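Local coordinates for protein UDP-N-acetylglucosamine 3-dehydrogenase (Acidithiobacillus ferrooxidans, PDB 7BVJ) that catalyses the NAD(+)-dependent oxidation of the glucosamine 3-position of UDP-N-acetylglucosamine to a ketone, a step in lipid A biosynthesis, at residues I273-N278 / R284-D289. Sequence-based numbering, arbitrary orientation.
Sequences IEDFLN and RPVFCD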
# COMPACT_ATOMS: atom_id res chain seq x y z
N ILE A 273 -0.95 7.81 8.63
CA ILE A 273 -1.22 7.58 10.04
C ILE A 273 -2.18 8.63 10.58
O ILE A 273 -3.11 8.32 11.34
CB ILE A 273 0.10 7.51 10.82
CG1 ILE A 273 0.72 6.12 10.61
CG2 ILE A 273 -0.12 7.78 12.32
CD1 ILE A 273 2.13 5.96 11.15
N GLU A 274 -2.00 9.89 10.17
CA GLU A 274 -2.96 10.91 10.59
C GLU A 274 -4.35 10.57 10.09
O GLU A 274 -5.34 10.76 10.81
CB GLU A 274 -2.56 12.30 10.11
CG GLU A 274 -3.54 13.36 10.65
CD GLU A 274 -3.24 14.77 10.20
OE1 GLU A 274 -2.06 15.10 9.99
OE2 GLU A 274 -4.20 15.55 10.07
N ASP A 275 -4.46 10.05 8.87
CA ASP A 275 -5.76 9.66 8.35
C ASP A 275 -6.39 8.55 9.20
O ASP A 275 -7.57 8.62 9.56
CB ASP A 275 -5.63 9.26 6.89
CG ASP A 275 -6.95 8.92 6.26
OD1 ASP A 275 -7.42 7.79 6.50
OD2 ASP A 275 -7.52 9.76 5.52
N PHE A 276 -5.60 7.52 9.53
CA PHE A 276 -6.08 6.42 10.39
C PHE A 276 -6.62 6.96 11.72
O PHE A 276 -7.73 6.61 12.16
CB PHE A 276 -4.91 5.43 10.56
CG PHE A 276 -5.09 4.37 11.65
CD1 PHE A 276 -6.20 3.54 11.68
CD2 PHE A 276 -4.09 4.17 12.59
CE1 PHE A 276 -6.33 2.55 12.67
CE2 PHE A 276 -4.22 3.20 13.60
CZ PHE A 276 -5.34 2.38 13.63
N LEU A 277 -5.86 7.85 12.36
CA LEU A 277 -6.27 8.35 13.67
C LEU A 277 -7.48 9.30 13.56
O LEU A 277 -8.36 9.30 14.44
CB LEU A 277 -5.09 9.05 14.35
CG LEU A 277 -3.86 8.18 14.67
CD1 LEU A 277 -2.77 9.00 15.40
CD2 LEU A 277 -4.25 6.97 15.49
N ASN A 278 -7.56 10.08 12.49
CA ASN A 278 -8.74 10.91 12.27
C ASN A 278 -9.96 10.04 12.03
O ASN A 278 -11.05 10.38 12.49
CB ASN A 278 -8.52 11.86 11.11
CG ASN A 278 -7.53 12.94 11.43
OD1 ASN A 278 -7.37 13.32 12.59
ND2 ASN A 278 -6.85 13.45 10.42
N ARG A 284 -14.99 9.01 10.45
CA ARG A 284 -15.05 9.16 9.01
C ARG A 284 -14.28 8.02 8.33
O ARG A 284 -13.43 7.37 8.94
CB ARG A 284 -14.49 10.52 8.58
CG ARG A 284 -13.04 10.75 8.91
CD ARG A 284 -12.63 12.20 8.65
NE ARG A 284 -11.22 12.30 8.28
CZ ARG A 284 -10.47 13.38 8.47
NH1 ARG A 284 -10.98 14.47 9.04
NH2 ARG A 284 -9.19 13.37 8.09
N PRO A 285 -14.57 7.74 7.05
CA PRO A 285 -13.95 6.56 6.42
C PRO A 285 -12.46 6.74 6.19
O PRO A 285 -11.98 7.83 5.85
CB PRO A 285 -14.72 6.43 5.10
CG PRO A 285 -15.27 7.80 4.84
CD PRO A 285 -15.59 8.35 6.19
N VAL A 286 -11.73 5.66 6.39
CA VAL A 286 -10.28 5.69 6.33
C VAL A 286 -9.82 5.53 4.88
O VAL A 286 -10.55 5.07 4.01
CB VAL A 286 -9.73 4.58 7.25
CG1 VAL A 286 -9.77 3.21 6.55
CG2 VAL A 286 -8.37 4.93 7.78
N PHE A 287 -8.57 5.96 4.60
CA PHE A 287 -8.09 6.00 3.22
C PHE A 287 -8.09 4.62 2.56
O PHE A 287 -8.30 4.52 1.34
CB PHE A 287 -6.67 6.58 3.17
CG PHE A 287 -5.64 5.61 3.66
CD1 PHE A 287 -5.47 5.40 5.03
CD2 PHE A 287 -4.90 4.85 2.76
CE1 PHE A 287 -4.56 4.48 5.49
CE2 PHE A 287 -3.98 3.92 3.22
CZ PHE A 287 -3.82 3.73 4.58
N CYS A 288 -7.85 3.55 3.31
CA CYS A 288 -7.94 2.20 2.76
C CYS A 288 -8.36 1.27 3.88
O CYS A 288 -7.57 1.03 4.80
CB CYS A 288 -6.62 1.76 2.13
SG CYS A 288 -6.63 0.05 1.52
N ASP A 289 -9.58 0.72 3.79
CA ASP A 289 -10.07 -0.11 4.87
C ASP A 289 -9.83 -1.59 4.58
O ASP A 289 -9.25 -1.95 3.56
CB ASP A 289 -11.54 0.20 5.17
CG ASP A 289 -12.51 -0.32 4.10
OD1 ASP A 289 -12.11 -1.01 3.13
OD2 ASP A 289 -13.72 -0.03 4.25
O HOH W 1 -9.54 10.32 8.08
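Asp275 reaches from the helix to the loop that follows it and accepts a hydrogen bond at OD1 from the backbone N of Phe287, 2.9 Å away. The bond is somewhat bent (145° at the hydrogen), and the N-H meets OD1 on the syn side, out of the carboxylate plane. CG anti to the backbone N (chi1 -177°) carries the carboxylate over to the loop; an acid suits the place because its oxygen can accept from an amide N-H in a segment with no regular secondary structure. The same OD1 lies at the edge of the Phe287 ring, 3.4 Å from CD1, the carboxylate and ring planes being nearly perpendicular, and touches Val286 CG2 at 3.3 Å. The branched valine also sets that methyl against the helix backbone, 3.8 Å from Phe276 CA. Nearly one turn beyond Asp275, Asn278 CB sits 3.4 Å above the guanidinium plane of Arg284, toward its rim; extended from CG to NE, the arginine is long enough to run beside Asn278, both side chains pointing the same way. A water accepts from Arg284 NE (2.6 Å) and donates to Asp275 O (3.0 Å). Replacing Asp275 by alanine removes the carboxylate and would probably leave the Phe287 N-H without this acceptor. In this Gfo/Idh/MocA enzyme the contact fastens helix 268-282, whose Phe276 and Ile273 pack on helix 13-25 and strand 86-90 of the Rossmann domain, to the connection leading into helix 290-312. Asn278 ND2 is steadied by a weak hydrogen bond to Glu274 OE2. Farther along the loop, Asp289 N-caps helix 290-312 through OD1 to Ala292 N.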